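Local coordinates for putative drug/sodium antiporter (Escherichia coli, PDB 4Z3N), which is a MATE-family transporter of the genotoxin colibactin that probably works as an antiporter in the cell membrane, at residues 84-98 with 255-267. Residues are numbered along the deposited sequence; the frame is centred on the assembly and turned at random.
Sequences IANGIQIGMGSLLSR and EFLSVGMAQMLMQ
A GxxxG pair on one transmembrane helix, G87 and G91, meets G260 on another where segments 84-98 and 255-267 cross, roughly antiparallel with 141° between their directions. The absence of side chains at these glycines lets the axes approach to 7.3 Å and G87 and G260 meet through their main chains. Two CA-H...O contacts are reciprocal: G87 CA faces G260 O at 3.4 Å, and G260 CA faces G87 O at 3.1 Å. On one flank M264, its chain extended, lays CE against CG2 and the carbonyl oxygen of I84.

F256 is the knob in a hole formed by I88, G91, M92 and L95. CG anti to the backbone N (chi1 -169°) carries the ring onto segment 84-98, where G91 CA lies over one face, a CH-pi contact 4.2 Å from the ring centroid. The sulfur of M92 comes instead to the ring edge, SD 3.9 Å from CE2, a Met-aromatic contact. L95 closes the hole with CD2 against CB of F256. These are the second and seventh of twelve predicted transmembrane helices, and in the MATE fold of two six-helix bundles such a pairing probably joins the two bundles.

Polar pairs lie beside the glycine crossing and at the far end of segment 84-98. The chain of Q263, bent at chi2, brings its amide round to donate NE2-H to N86 OD1 (3.1 Å, nearly straight at 174°), OD1 lying in the amide plane; its OE1 accepts from Q397 NE2 of helix 382-399. V259 CG1 packs on CG2 of I90 (3.8 Å) and on CB of S94, whose OG is hydrogen-bonded to Q397 O. Beyond them R98 presents its guanidinium edge to the E255 carboxylate, NH2 to OE2 2.9 Å, a salt bridge.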
loop_
_atom_site.group_PDB
_atom_site.type_symbol
_atom_site.label_atom_id
_atom_site.label_comp_id
_atom_site.label_asym_id
_atom_site.label_seq_id
_atom_site.Cartn_x
_atom_site.Cartn_y
_atom_site.Cartn_z
ATOM N N ILE A 84 4.317 7.832 1.273
ATOM C CA ILE A 84 5.495 8.172 2.030
ATOM C C ILE A 84 5.302 7.746 3.479
ATOM O O ILE A 84 6.235 7.271 4.118
ATOM C CB ILE A 84 5.797 9.683 1.938
ATOM C CG1 ILE A 84 6.155 10.061 0.488
ATOM C CG2 ILE A 84 6.913 10.083 2.920
ATOM C CD1 ILE A 84 6.196 11.553 0.207
ATOM N N ALA A 85 4.084 7.900 3.990
ATOM C CA ALA A 85 3.781 7.466 5.345
ATOM C C ALA A 85 4.001 5.957 5.462
ATOM O O ALA A 85 4.432 5.434 6.501
ATOM C CB ALA A 85 2.374 7.826 5.705
ATOM N N ASN A 86 3.713 5.268 4.367
ATOM C CA ASN A 86 3.811 3.824 4.324
ATOM C C ASN A 86 5.263 3.362 4.386
ATOM O O ASN A 86 5.573 2.326 4.982
ATOM C CB ASN A 86 3.138 3.282 3.060
ATOM C CG ASN A 86 2.889 1.796 3.138
ATOM O OD1 ASN A 86 3.442 1.009 2.359
ATOM N ND2 ASN A 86 2.076 1.394 4.106
ATOM N N GLY A 87 6.132 4.136 3.743
ATOM C CA GLY A 87 7.550 3.869 3.721
ATOM C C GLY A 87 8.119 4.063 5.105
ATOM O O GLY A 87 8.992 3.303 5.543
ATOM N N ILE A 88 7.619 5.083 5.798
ATOM C CA ILE A 88 8.010 5.333 7.190
ATOM C C ILE A 88 7.561 4.182 8.070
ATOM O O ILE A 88 8.263 3.774 8.981
ATOM C CB ILE A 88 7.427 6.653 7.722
ATOM C CG1 ILE A 88 8.118 7.834 7.022
ATOM C CG2 ILE A 88 7.568 6.736 9.242
ATOM C CD1 ILE A 88 7.675 9.191 7.485
ATOM N N GLN A 89 6.388 3.643 7.773
ATOM C CA GLN A 89 5.853 2.561 8.572
ATOM C C GLN A 89 6.737 1.308 8.522
ATOM O O GLN A 89 7.001 0.710 9.559
ATOM C CB GLN A 89 4.429 2.233 8.127
ATOM C CG GLN A 89 3.800 1.151 8.938
ATOM C CD GLN A 89 2.586 0.550 8.278
ATOM O OE1 GLN A 89 2.035 1.106 7.332
ATOM N NE2 GLN A 89 2.160 -0.603 8.775
ATOM N N ILE A 90 7.191 0.934 7.326
ATOM C CA ILE A 90 7.904 -0.322 7.103
ATOM C C ILE A 90 9.334 -0.171 7.644
ATOM O O ILE A 90 9.878 -1.081 8.263
ATOM C CB ILE A 90 7.904 -0.729 5.579
ATOM C CG1 ILE A 90 6.496 -1.087 5.107
ATOM C CG2 ILE A 90 8.785 -1.947 5.306
ATOM C CD1 ILE A 90 5.903 -2.324 5.797
ATOM N N GLY A 91 9.929 0.994 7.438
ATOM C CA GLY A 91 11.199 1.300 8.053
ATOM C C GLY A 91 11.089 1.120 9.560
ATOM O O GLY A 91 11.939 0.493 10.209
ATOM N N MET A 92 10.032 1.676 10.132
ATOM C CA MET A 92 9.790 1.489 11.546
ATOM C C MET A 92 9.563 0.001 11.860
ATOM O O MET A 92 10.275 -0.574 12.681
ATOM C CB MET A 92 8.600 2.331 11.998
ATOM C CG MET A 92 8.470 2.475 13.522
ATOM S SD MET A 92 9.800 3.398 14.334
ATOM C CE MET A 92 9.146 3.544 15.985
ATOM N N GLY A 93 8.585 -0.615 11.196
ATOM C CA GLY A 93 8.270 -2.013 11.408
ATOM C C GLY A 93 9.471 -2.932 11.213
ATOM O O GLY A 93 9.665 -3.909 11.933
ATOM N N SER A 94 10.301 -2.615 10.235
ATOM C CA SER A 94 11.391 -3.506 9.884
ATOM C C SER A 94 12.461 -3.467 10.986
ATOM O O SER A 94 12.952 -4.495 11.451
ATOM C CB SER A 94 11.959 -3.109 8.520
ATOM O OG SER A 94 13.041 -3.935 8.146
ATOM N N LEU A 95 12.779 -2.256 11.419
ATOM C CA LEU A 95 13.872 -2.013 12.338
ATOM C C LEU A 95 13.529 -2.410 13.785
ATOM O O LEU A 95 14.358 -2.960 14.508
ATOM C CB LEU A 95 14.241 -0.542 12.265
ATOM C CG LEU A 95 15.713 -0.230 12.149
ATOM C CD1 LEU A 95 16.332 -1.320 11.341
ATOM C CD2 LEU A 95 15.912 1.113 11.478
ATOM N N LEU A 96 12.299 -2.117 14.191
ATOM C CA LEU A 96 11.837 -2.399 15.534
ATOM C C LEU A 96 11.716 -3.905 15.759
ATOM O O LEU A 96 12.173 -4.443 16.778
ATOM C CB LEU A 96 10.494 -1.693 15.785
ATOM C CG LEU A 96 9.798 -2.012 17.116
ATOM C CD1 LEU A 96 10.637 -1.542 18.292
ATOM C CD2 LEU A 96 8.396 -1.428 17.182
ATOM N N SER A 97 11.111 -4.578 14.790
ATOM C CA SER A 97 10.901 -6.016 14.871
ATOM C C SER A 97 12.224 -6.815 14.921
ATOM O O SER A 97 12.271 -7.867 15.564
ATOM C CB SER A 97 10.039 -6.493 13.690
ATOM O OG SER A 97 10.854 -6.685 12.552
ATOM N N ARG A 98 13.274 -6.335 14.243
ATOM C CA ARG A 98 14.596 -6.983 14.343
ATOM C C ARG A 98 15.250 -6.692 15.702
ATOM O O ARG A 98 15.853 -7.585 16.303
ATOM C CB ARG A 98 15.553 -6.562 13.207
ATOM C CG ARG A 98 14.911 -6.568 11.842
ATOM C CD ARG A 98 15.819 -7.020 10.713
ATOM N NE ARG A 98 16.705 -6.004 10.129
ATOM C CZ ARG A 98 16.331 -4.850 9.602
ATOM N NH1 ARG A 98 15.071 -4.478 9.602
ATOM N NH2 ARG A 98 17.239 -4.056 9.081
ATOM N N GLU A 255 19.959 2.643 7.986
ATOM C CA GLU A 255 19.210 1.403 8.001
ATOM C C GLU A 255 17.703 1.663 7.869
ATOM O O GLU A 255 16.993 0.947 7.151
ATOM C CB GLU A 255 19.512 0.628 9.284
ATOM C CG GLU A 255 18.731 -0.670 9.437
ATOM C CD GLU A 255 18.968 -1.653 8.289
ATOM O OE1 GLU A 255 20.049 -2.290 8.276
ATOM O OE2 GLU A 255 18.071 -1.793 7.415
ATOM N N PHE A 256 17.227 2.696 8.559
ATOM C CA PHE A 256 15.823 3.068 8.551
ATOM C C PHE A 256 15.453 3.670 7.188
ATOM O O PHE A 256 14.383 3.382 6.632
ATOM C CB PHE A 256 15.541 4.063 9.679
ATOM C CG PHE A 256 14.080 4.328 9.928
ATOM C CD1 PHE A 256 13.269 4.876 8.938
ATOM C CD2 PHE A 256 13.523 4.063 11.170
ATOM C CE1 PHE A 256 11.918 5.120 9.167
ATOM C CE2 PHE A 256 12.177 4.306 11.413
ATOM C CZ PHE A 256 11.368 4.833 10.403
ATOM N N LEU A 257 16.341 4.510 6.656
ATOM C CA LEU A 257 16.058 5.260 5.433
ATOM C C LEU A 257 16.097 4.382 4.198
ATOM O O LEU A 257 15.320 4.583 3.261
ATOM C CB LEU A 257 17.050 6.418 5.266
ATOM C CG LEU A 257 16.634 7.734 5.933
ATOM C CD1 LEU A 257 17.616 8.843 5.621
ATOM C CD2 LEU A 257 15.237 8.120 5.503
ATOM N N SER A 258 17.003 3.409 4.191
ATOM C CA SER A 258 17.150 2.539 3.036
ATOM C C SER A 258 15.903 1.637 2.836
ATOM O O SER A 258 15.381 1.555 1.729
ATOM C CB SER A 258 18.426 1.709 3.173
ATOM O OG SER A 258 18.369 0.919 4.344
ATOM N N VAL A 259 15.427 0.987 3.899
ATOM C CA VAL A 259 14.183 0.209 3.854
ATOM C C VAL A 259 12.993 1.117 3.540
ATOM O O VAL A 259 12.182 0.825 2.649
ATOM C CB VAL A 259 13.915 -0.561 5.208
ATOM C CG1 VAL A 259 12.460 -1.037 5.322
ATOM C CG2 VAL A 259 14.847 -1.742 5.332
ATOM N N GLY A 260 12.909 2.229 4.264
ATOM C CA GLY A 260 11.783 3.132 4.158
ATOM C C GLY A 260 11.670 3.805 2.811
ATOM O O GLY A 260 10.574 3.967 2.254
ATOM N N MET A 261 12.804 4.218 2.271
ATOM C CA MET A 261 12.773 4.883 0.987
ATOM C C MET A 261 12.677 3.896 -0.162
ATOM O O MET A 261 12.196 4.243 -1.238
ATOM C CB MET A 261 13.984 5.780 0.831
ATOM C CG MET A 261 13.673 7.190 1.267
ATOM S SD MET A 261 15.137 8.211 1.134
ATOM C CE MET A 261 14.530 9.717 1.892
ATOM N N ALA A 262 13.127 2.668 0.067
ATOM C CA ALA A 262 12.953 1.618 -0.919
ATOM C C ALA A 262 11.452 1.374 -1.100
ATOM O O ALA A 262 10.977 1.109 -2.193
ATOM C CB ALA A 262 13.688 0.343 -0.496
ATOM N N GLN A 263 10.709 1.511 -0.009
ATOM C CA GLN A 263 9.271 1.271 -0.012
ATOM C C GLN A 263 8.568 2.320 -0.852
ATOM O O GLN A 263 7.592 2.030 -1.539
ATOM C CB GLN A 263 8.719 1.283 1.415
ATOM C CG GLN A 263 7.232 0.936 1.522
ATOM C CD GLN A 263 6.937 -0.527 1.251
ATOM O OE1 GLN A 263 7.832 -1.303 0.931
ATOM N NE2 GLN A 263 5.673 -0.910 1.386
ATOM N N MET A 264 9.076 3.546 -0.784
ATOM C CA MET A 264 8.553 4.647 -1.573
ATOM C C MET A 264 8.915 4.474 -3.039
ATOM O O MET A 264 8.131 4.771 -3.928
ATOM C CB MET A 264 9.091 5.966 -1.049
ATOM C CG MET A 264 8.760 6.200 0.385
ATOM S SD MET A 264 9.601 7.687 0.914
ATOM C CE MET A 264 9.546 7.523 2.709
ATOM N N LEU A 265 10.121 3.987 -3.281
ATOM C CA LEU A 265 10.582 3.774 -4.628
ATOM C C LEU A 265 9.723 2.720 -5.326
ATOM O O LEU A 265 9.470 2.793 -6.532
ATOM C CB LEU A 265 12.043 3.356 -4.595
ATOM C CG LEU A 265 12.777 3.440 -5.923
ATOM C CD1 LEU A 265 12.709 4.876 -6.456
ATOM C CD2 LEU A 265 14.212 2.950 -5.734
ATOM N N MET A 266 9.274 1.737 -4.552
ATOM C CA MET A 266 8.445 0.650 -5.061
ATOM C C MET A 266 7.012 1.104 -5.380
ATOM O O MET A 266 6.417 0.629 -6.339
ATOM C CB MET A 266 8.428 -0.507 -4.056
ATOM C CG MET A 266 9.721 -1.319 -4.039
ATOM S SD MET A 266 9.728 -2.688 -2.844
ATOM C CE MET A 266 10.247 -1.838 -1.358
ATOM N N GLN A 267 6.460 2.002 -4.568
ATOM C CA GLN A 267 5.170 2.609 -4.860
ATOM C C GLN A 267 5.268 3.316 -6.198
ATOM O O GLN A 267 4.355 3.270 -7.033
ATOM C CB GLN A 267 4.778 3.632 -3.803
ATOM C CG GLN A 267 5.098 3.252 -2.404
ATOM C CD GLN A 267 4.055 2.353 -1.833
ATOM O OE1 GLN A 267 3.738 1.309 -2.409
ATOM N NE2 GLN A 267 3.482 2.760 -0.701
#